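Long-range contact in multicopper oxidase (Uncultured bacterium, PDB 4E9X), which probably oxidises small substrates at a mononuclear copper and passes the electrons to a trinuclear copper cluster that reduces oxygen to water: residues L55-V64 against L101-H112. Residues are numbered along the deposited sequence; the frame is centred on the assembly and turned at random.
Sequences LPHTIHWHGV and LWYHCHVNVNEH. With CU (copper (II) ion), chain D; CU (copper (II) ion), chain K; CU (copper (II) ion), chain E; CU (copper (II) ion), chain J.
L101 packs its CD1 against CG2 of V64, the last residue of the type II turn from W61. Next to it, W102 sets its indole obliquely against one face of the H62 imidazole: NE1 lies over that face, 3.2 Å from CG of H62, and H62 CB sits over the five-membered ring. Replacing W102 by alanine is likely to strip the indole from this face of H62, leaving the ring held mainly by its copper bond and by D227 of the second subunit. Backbone pairing is antiparallel, with H62 N donating to W102 O at 2.8 Å. On the other face of the sheet, Y103 presses CB against CE3 of W61 (3.4 Å). H104, back among the histidines, shares a copper with H62 through NE2 and ND1 respectively; its ring is fixed by a nearly straight bond from ND1 to C105 O (173°), and the edge of H60 points at its face. The thiolate of C105, anti to the backbone N (chi1 -173°), binds the mononuclear copper at 2.2 Å from SG while accepting N-H bonds from T58 and V107. The backbone N-H of H106 donates to T58 OG1, also hydrogen-bonded to G74 O, and its ring edge faces H60. V107 CG2 packs on the H57 backbone; H112 ND1 and H57 ND1 bind the mononuclear copper as neighbouring ligands, 3.1 Å apart. M118 adds to this type 1 site, and second-subunit histidines complete the trinuclear cluster, the His-Cys-His link of C105 joining both centres as in multicopper oxidases.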
ATOM      1  N   LEU A  55     -14.318  -0.486  30.275  1.00 17.49           N
ATOM      2  CA  LEU A  55     -13.859   0.714  29.565  1.00 16.12           C
ATOM      3  C   LEU A  55     -14.960   1.152  28.614  1.00 14.99           C
ATOM      4  O   LEU A  55     -15.800   0.340  28.213  1.00 15.31           O
ATOM      5  CB  LEU A  55     -12.607   0.421  28.757  1.00 17.58           C
ATOM      6  CG  LEU A  55     -11.289   0.155  29.480  1.00 23.11           C
ATOM      7  CD1 LEU A  55     -10.122  -0.046  28.551  1.00 21.43           C
ATOM      8  CD2 LEU A  55     -10.994   1.349  30.403  1.00 28.33           C
ATOM      9  N   PRO A  56     -14.994   2.432  28.223  1.00 15.31           N
ATOM     10  CA  PRO A  56     -15.964   2.900  27.269  1.00 14.29           C
ATOM     11  C   PRO A  56     -15.653   2.434  25.831  1.00 12.89           C
ATOM     12  O   PRO A  56     -14.494   2.232  25.437  1.00 13.84           O
ATOM     13  CB  PRO A  56     -15.842   4.421  27.354  1.00 15.95           C
ATOM     14  CG  PRO A  56     -14.549   4.684  28.031  1.00 24.39           C
ATOM     15  CD  PRO A  56     -14.113   3.478  28.780  1.00 20.04           C
ATOM     16  N   HIS A  57     -16.771   2.284  25.084  1.00 11.82           N
ATOM     17  CA  HIS A  57     -16.682   1.881  23.670  1.00 11.79           C
ATOM     18  C   HIS A  57     -17.786   2.575  22.876  1.00 10.86           C
ATOM     19  O   HIS A  57     -18.697   3.159  23.471  1.00 11.65           O
ATOM     20  CB  HIS A  57     -16.887   0.350  23.534  1.00 11.90           C
ATOM     21  CG  HIS A  57     -15.886  -0.449  24.314  1.00 10.36           C
ATOM     22  ND1 HIS A  57     -14.562  -0.558  23.969  1.00 10.98           N
ATOM     23  CD2 HIS A  57     -16.064  -1.150  25.474  1.00 10.68           C
ATOM     24  CE1 HIS A  57     -13.975  -1.330  24.911  1.00 11.19           C
ATOM     25  NE2 HIS A  57     -14.883  -1.691  25.840  1.00 11.70           N
ATOM     26  N   THR A  58     -17.746   2.406  21.554  1.00 11.07           N
ATOM     27  CA  THR A  58     -18.882   2.685  20.678  1.00 11.75           C
ATOM     28  C   THR A  58     -18.933   1.599  19.589  1.00 11.04           C
ATOM     29  O   THR A  58     -18.027   0.765  19.583  1.00 12.60           O
ATOM     30  CB  THR A  58     -18.808   4.040  19.954  1.00 10.97           C
ATOM     31  OG1 THR A  58     -17.601   4.053  19.164  1.00 11.82           O
ATOM     32  CG2 THR A  58     -18.771   5.223  20.931  1.00 13.74           C
ATOM     33  N   ILE A  59     -19.917   1.643  18.717  1.00 11.09           N
ATOM     34  CA  ILE A  59     -19.782   0.880  17.468  1.00 10.69           C
ATOM     35  C   ILE A  59     -20.019   1.848  16.317  1.00 11.47           C
ATOM     36  O   ILE A  59     -21.083   2.462  16.239  1.00 11.49           O
ATOM     37  CB  ILE A  59     -20.746  -0.295  17.374  1.00 10.69           C
ATOM     38  CG1 ILE A  59     -20.684  -1.233  18.596  1.00 12.99           C
ATOM     39  CG2 ILE A  59     -20.439  -1.090  16.077  1.00 11.60           C
ATOM     40  CD1 ILE A  59     -21.574  -2.488  18.387  1.00 17.16           C
ATOM     41  N   HIS A  60     -19.026   1.932  15.433  1.00 10.58           N
ATOM     42  CA  HIS A  60     -19.151   2.569  14.139  1.00 10.88           C
ATOM     43  C   HIS A  60     -19.403   1.524  13.052  1.00 10.07           C
ATOM     44  O   HIS A  60     -18.819   0.427  13.022  1.00 10.87           O
ATOM     45  CB  HIS A  60     -17.868   3.351  13.824  1.00 10.95           C
ATOM     46  CG  HIS A  60     -17.805   3.775  12.382  1.00 11.09           C
ATOM     47  ND1 HIS A  60     -18.718   4.624  11.788  1.00 10.64           N
ATOM     48  CD2 HIS A  60     -16.890   3.462  11.420  1.00 11.73           C
ATOM     49  CE1 HIS A  60     -18.396   4.766  10.507  1.00 11.18           C
ATOM     50  NE2 HIS A  60     -17.269   4.092  10.264  1.00 10.64           N
ATOM     51  N   TRP A  61     -20.286   1.843  12.128  1.00  9.20           N
ATOM     52  CA  TRP A  61     -20.763   0.950  11.059  1.00 10.23           C
ATOM     53  C   TRP A  61     -20.100   1.416   9.782  1.00  8.73           C
ATOM     54  O   TRP A  61     -20.537   2.363   9.134  1.00 10.03           O
ATOM     55  CB  TRP A  61     -22.317   0.969  10.987  1.00 11.09           C
ATOM     56  CG  TRP A  61     -22.833   0.739  12.391  1.00 10.41           C
ATOM     57  CD1 TRP A  61     -23.161   1.712  13.279  1.00 11.59           C
ATOM     58  CD2 TRP A  61     -23.074  -0.509  13.077  1.00 12.08           C
ATOM     59  NE1 TRP A  61     -23.584   1.149  14.474  1.00 13.18           N
ATOM     60  CE2 TRP A  61     -23.549  -0.217  14.396  1.00 13.86           C
ATOM     61  CE3 TRP A  61     -22.925  -1.847  12.684  1.00 12.19           C
ATOM     62  CZ2 TRP A  61     -23.875  -1.218  15.329  1.00 13.02           C
ATOM     63  CZ3 TRP A  61     -23.253  -2.817  13.636  1.00 14.20           C
ATOM     64  CH2 TRP A  61     -23.720  -2.550  14.925  1.00 14.50           C
ATOM     65  N   HIS A  62     -18.957   0.816   9.454  1.00  9.47           N
ATOM     66  CA  HIS A  62     -18.078   1.295   8.402  1.00  8.93           C
ATOM     67  C   HIS A  62     -18.677   0.929   7.070  1.00  9.16           C
ATOM     68  O   HIS A  62     -18.740  -0.221   6.687  1.00 10.86           O
ATOM     69  CB  HIS A  62     -16.677   0.722   8.649  1.00  9.31           C
ATOM     70  CG  HIS A  62     -15.662   1.209   7.630  1.00 10.17           C
ATOM     71  ND1 HIS A  62     -14.411   1.664   8.036  1.00 10.25           N
ATOM     72  CD2 HIS A  62     -15.651   1.280   6.256  1.00 10.74           C
ATOM     73  CE1 HIS A  62     -13.722   1.972   6.932  1.00  9.41           C
ATOM     74  NE2 HIS A  62     -14.494   1.764   5.860  1.00 11.24           N
ATOM     75  N   GLY A  63     -18.951   1.986   6.307  1.00  9.69           N
ATOM     76  CA  GLY A  63     -19.550   1.879   4.994  1.00 11.35           C
ATOM     77  C   GLY A  63     -21.043   2.195   4.994  1.00 10.98           C
ATOM     78  O   GLY A  63     -21.594   2.472   3.910  1.00 15.04           O
ATOM     79  N   VAL A  64     -21.640   2.213   6.197  1.00 10.53           N
ATOM     80  CA  VAL A  64     -23.056   2.582   6.292  1.00 10.43           C
ATOM     81  C   VAL A  64     -23.167   4.070   6.189  1.00 10.77           C
ATOM     82  O   VAL A  64     -22.496   4.830   6.912  1.00 13.42           O
ATOM     83  CB  VAL A  64     -23.622   2.092   7.662  1.00  9.81           C
ATOM     84  CG1 VAL A  64     -25.025   2.604   7.928  1.00 12.69           C
ATOM     85  CG2 VAL A  64     -23.599   0.550   7.683  1.00 10.29           C
ATOM     86  N   LEU A 101     -19.499  -4.664   4.187  1.00  7.62           N
ATOM     87  CA  LEU A 101     -19.228  -3.606   5.160  1.00  7.27           C
ATOM     88  C   LEU A 101     -18.666  -4.227   6.426  1.00  7.46           C
ATOM     89  O   LEU A 101     -18.458  -5.463   6.502  1.00  8.36           O
ATOM     90  CB  LEU A 101     -20.528  -2.832   5.491  1.00  8.01           C
ATOM     91  CG  LEU A 101     -21.387  -2.478   4.268  1.00  8.38           C
ATOM     92  CD1 LEU A 101     -22.585  -1.624   4.701  1.00  9.72           C
ATOM     93  CD2 LEU A 101     -20.620  -1.759   3.196  1.00  9.94           C
ATOM     94  N   TRP A 102     -18.399  -3.414   7.442  1.00  7.82           N
ATOM     95  CA  TRP A 102     -17.923  -3.988   8.715  1.00  7.82           C
ATOM     96  C   TRP A 102     -18.244  -3.020   9.831  1.00  8.13           C
ATOM     97  O   TRP A 102     -18.730  -1.931   9.576  1.00  9.73           O
ATOM     98  CB  TRP A 102     -16.463  -4.335   8.649  1.00  8.79           C
ATOM     99  CG  TRP A 102     -15.421  -3.270   8.436  1.00  8.04           C
ATOM    100  CD1 TRP A 102     -15.346  -2.367   7.423  1.00  8.26           C
ATOM    101  CD2 TRP A 102     -14.279  -3.059   9.283  1.00  8.13           C
ATOM    102  NE1 TRP A 102     -14.201  -1.586   7.605  1.00  8.76           N
ATOM    103  CE2 TRP A 102     -13.540  -1.988   8.731  1.00  7.93           C
ATOM    104  CE3 TRP A 102     -13.785  -3.664  10.458  1.00  7.64           C
ATOM    105  CZ2 TRP A 102     -12.361  -1.531   9.332  1.00  8.80           C
ATOM    106  CZ3 TRP A 102     -12.624  -3.210  11.050  1.00  8.88           C
ATOM    107  CH2 TRP A 102     -11.908  -2.130  10.481  1.00  8.55           C
ATOM    108  N   TYR A 103     -17.980  -3.434  11.051  1.00  8.92           N
ATOM    109  CA  TYR A 103     -18.328  -2.582  12.183  1.00  8.74           C
ATOM    110  C   TYR A 103     -17.152  -2.703  13.156  1.00  9.03           C
ATOM    111  O   TYR A 103     -16.471  -3.746  13.221  1.00  9.54           O
ATOM    112  CB  TYR A 103     -19.713  -2.924  12.806  1.00 10.38           C
ATOM    113  CG  TYR A 103     -19.741  -4.331  13.394  1.00  9.24           C
ATOM    114  CD1 TYR A 103     -19.351  -4.584  14.707  1.00  9.47           C
ATOM    115  CD2 TYR A 103     -20.160  -5.405  12.614  1.00  9.44           C
ATOM    116  CE1 TYR A 103     -19.377  -5.873  15.234  1.00 10.24           C
ATOM    117  CE2 TYR A 103     -20.188  -6.721  13.117  1.00  9.66           C
ATOM    118  CZ  TYR A 103     -19.794  -6.921  14.403  1.00  9.74           C
ATOM    119  OH  TYR A 103     -19.792  -8.193  14.968  1.00 10.41           O
ATOM    120  N   HIS A 104     -16.909  -1.661  13.954  1.00  9.66           N
ATOM    121  CA  HIS A 104     -15.782  -1.697  14.871  1.00  9.43           C
ATOM    122  C   HIS A 104     -15.919  -0.596  15.919  1.00  9.35           C
ATOM    123  O   HIS A 104     -16.613   0.405  15.652  1.00 11.81           O
ATOM    124  CB  HIS A 104     -14.434  -1.531  14.144  1.00  9.27           C
ATOM    125  CG  HIS A 104     -14.228  -0.310  13.292  1.00  9.92           C
ATOM    126  ND1 HIS A 104     -13.908   0.926  13.782  1.00  9.95           N
ATOM    127  CD2 HIS A 104     -14.303  -0.169  11.946  1.00  9.96           C
ATOM    128  CE1 HIS A 104     -13.791   1.789  12.754  1.00 10.09           C
ATOM    129  NE2 HIS A 104     -14.006   1.148  11.622  1.00 10.13           N
ATOM    130  N   CYS A 105     -15.234  -0.746  17.036  1.00 10.35           N
ATOM    131  CA  CYS A 105     -15.260   0.362  18.014  1.00 11.47           C
ATOM    132  C   CYS A 105     -14.642   1.599  17.391  1.00 10.97           C
ATOM    133  O   CYS A 105     -13.765   1.513  16.538  1.00 11.26           O
ATOM    134  CB  CYS A 105     -14.470  -0.099  19.254  1.00 12.18           C
ATOM    135  SG  CYS A 105     -14.600   1.097  20.607  1.00 16.43           S
ATOM    136  N   HIS A 106     -15.055   2.776  17.870  1.00 10.97           N
ATOM    137  CA  HIS A 106     -14.416   4.016  17.459  1.00 11.06           C
ATOM    138  C   HIS A 106     -13.902   4.849  18.638  1.00 12.97           C
ATOM    139  O   HIS A 106     -13.656   6.047  18.493  1.00 14.14           O
ATOM    140  CB  HIS A 106     -15.369   4.839  16.567  1.00 11.95           C
ATOM    141  CG  HIS A 106     -14.698   5.485  15.399  1.00 13.57           C
ATOM    142  ND1 HIS A 106     -13.821   6.530  15.555  1.00 16.72           N
ATOM    143  CD2 HIS A 106     -14.786   5.260  14.065  1.00 12.84           C
ATOM    144  CE1 HIS A 106     -13.384   6.897  14.369  1.00 21.00           C
ATOM    145  NE2 HIS A 106     -13.949   6.157  13.435  1.00 16.79           N
ATOM    146  N   VAL A 107     -13.706   4.215  19.793  1.00 13.91           N
ATOM    147  CA  VAL A 107     -13.057   4.774  20.954  1.00 13.72           C
ATOM    148  C   VAL A 107     -11.607   4.200  20.996  1.00 14.94           C
ATOM    149  O   VAL A 107     -11.433   2.976  20.821  1.00 17.35           O
ATOM    150  CB  VAL A 107     -13.777   4.379  22.248  1.00 14.18           C
ATOM    151  CG1 VAL A 107     -12.941   4.825  23.454  1.00 15.97           C
ATOM    152  CG2 VAL A 107     -15.184   4.930  22.317  1.00 15.82           C
ATOM    153  N   ASN A 108     -10.653   5.056  21.266  1.00 18.03           N
ATOM    154  CA  ASN A 108      -9.280   4.582  21.458  1.00 16.74           C
ATOM    155  C   ASN A 108      -8.850   3.629  20.350  1.00 18.78           C
ATOM    156  O   ASN A 108      -8.327   2.532  20.586  1.00 18.64           O
ATOM    157  CB  ASN A 108      -9.229   3.909  22.852  1.00 20.03           C
ATOM    158  CG  ASN A 108      -9.226   4.893  24.017  1.00 22.46           C
ATOM    159  OD1 ASN A 108      -8.919   6.088  23.791  1.00 40.85           O
ATOM    160  ND2 ASN A 108      -9.504   4.558  25.289  1.00 31.71           N
ATOM    161  N   VAL A 109      -9.183   3.936  19.106  1.00 16.18           N
ATOM    162  CA  VAL A 109      -9.122   2.943  18.030  1.00 15.59           C
ATOM    163  C   VAL A 109      -7.765   2.303  17.782  1.00 14.65           C
ATOM    164  O   VAL A 109      -7.710   1.137  17.388  1.00 14.48           O
ATOM    165  CB  VAL A 109      -9.636   3.528  16.696  1.00 19.70           C
ATOM    166  CG1 VAL A 109     -11.037   4.094  16.958  1.00 25.87           C
ATOM    167  CG2 VAL A 109      -8.734   4.544  16.049  1.00 21.78           C
ATOM    168  N   ASN A 110      -6.681   3.057  17.970  1.00 12.62           N
ATOM    169  CA  ASN A 110      -5.346   2.482  17.777  1.00 13.07           C
ATOM    170  C   ASN A 110      -5.184   1.228  18.608  1.00 13.21           C
ATOM    171  O   ASN A 110      -4.582   0.258  18.154  1.00 13.20           O
ATOM    172  CB  ASN A 110      -4.253   3.519  18.082  1.00 13.92           C
ATOM    173  CG  ASN A 110      -4.286   4.069  19.487  1.00 14.67           C
ATOM    174  OD1 ASN A 110      -5.280   4.721  19.849  1.00 18.24           O
ATOM    175  ND2 ASN A 110      -3.284   3.777  20.272  1.00 17.64           N
ATOM    176  N   GLU A 111      -5.735   1.219  19.827  1.00 12.03           N
ATOM    177  CA  GLU A 111      -5.647   0.032  20.658  1.00 11.59           C
ATOM    178  C   GLU A 111      -6.832  -0.878  20.439  1.00 10.50           C
ATOM    179  O   GLU A 111      -6.682  -2.105  20.240  1.00 11.54           O
ATOM    180  CB  GLU A 111      -5.551   0.425  22.152  1.00 12.67           C
ATOM    181  CG  GLU A 111      -5.465  -0.818  23.030  1.00 13.83           C
ATOM    182  CD  GLU A 111      -5.718  -0.652  24.507  1.00 15.51           C
ATOM    183  OE1 GLU A 111      -5.811   0.494  24.987  1.00 18.14           O
ATOM    184  OE2 GLU A 111      -5.836  -1.733  25.169  1.00 14.91           O
ATOM    185  N   HIS A 112      -8.078  -0.350  20.521  1.00 11.55           N
ATOM    186  CA  HIS A 112      -9.243  -1.222  20.548  1.00 10.99           C
ATOM    187  C   HIS A 112      -9.416  -1.971  19.226  1.00 10.77           C
ATOM    188  O   HIS A 112      -9.759  -3.157  19.243  1.00 11.41           O
ATOM    189  CB  HIS A 112     -10.498  -0.401  20.931  1.00 11.97           C
ATOM    190  CG  HIS A 112     -10.528  -0.006  22.384  1.00 13.22           C
ATOM    191  ND1 HIS A 112     -11.724   0.371  22.994  1.00 14.12           N
ATOM    192  CD2 HIS A 112      -9.522   0.110  23.290  1.00 14.83           C
ATOM    193  CE1 HIS A 112     -11.449   0.688  24.254  1.00 13.92           C
ATOM    194  NE2 HIS A 112     -10.147   0.541  24.450  1.00 14.79           N
TER
HETATM  195 CU    CU D1401     -13.590   0.117  22.316  0.90 12.49          CU
HETATM  196 CU    CU K2402     -16.225   4.537   8.791  0.65 14.02          CU
HETATM  197 CU    CU E1402     -13.635   1.760   9.786  0.80 10.86          CU
HETATM  198 CU    CU J2401     -13.681   6.347  11.399  0.80 13.69          CU
HETATM  199  O   HOH W   1     -11.829   3.032  26.389  1.00 22.37           O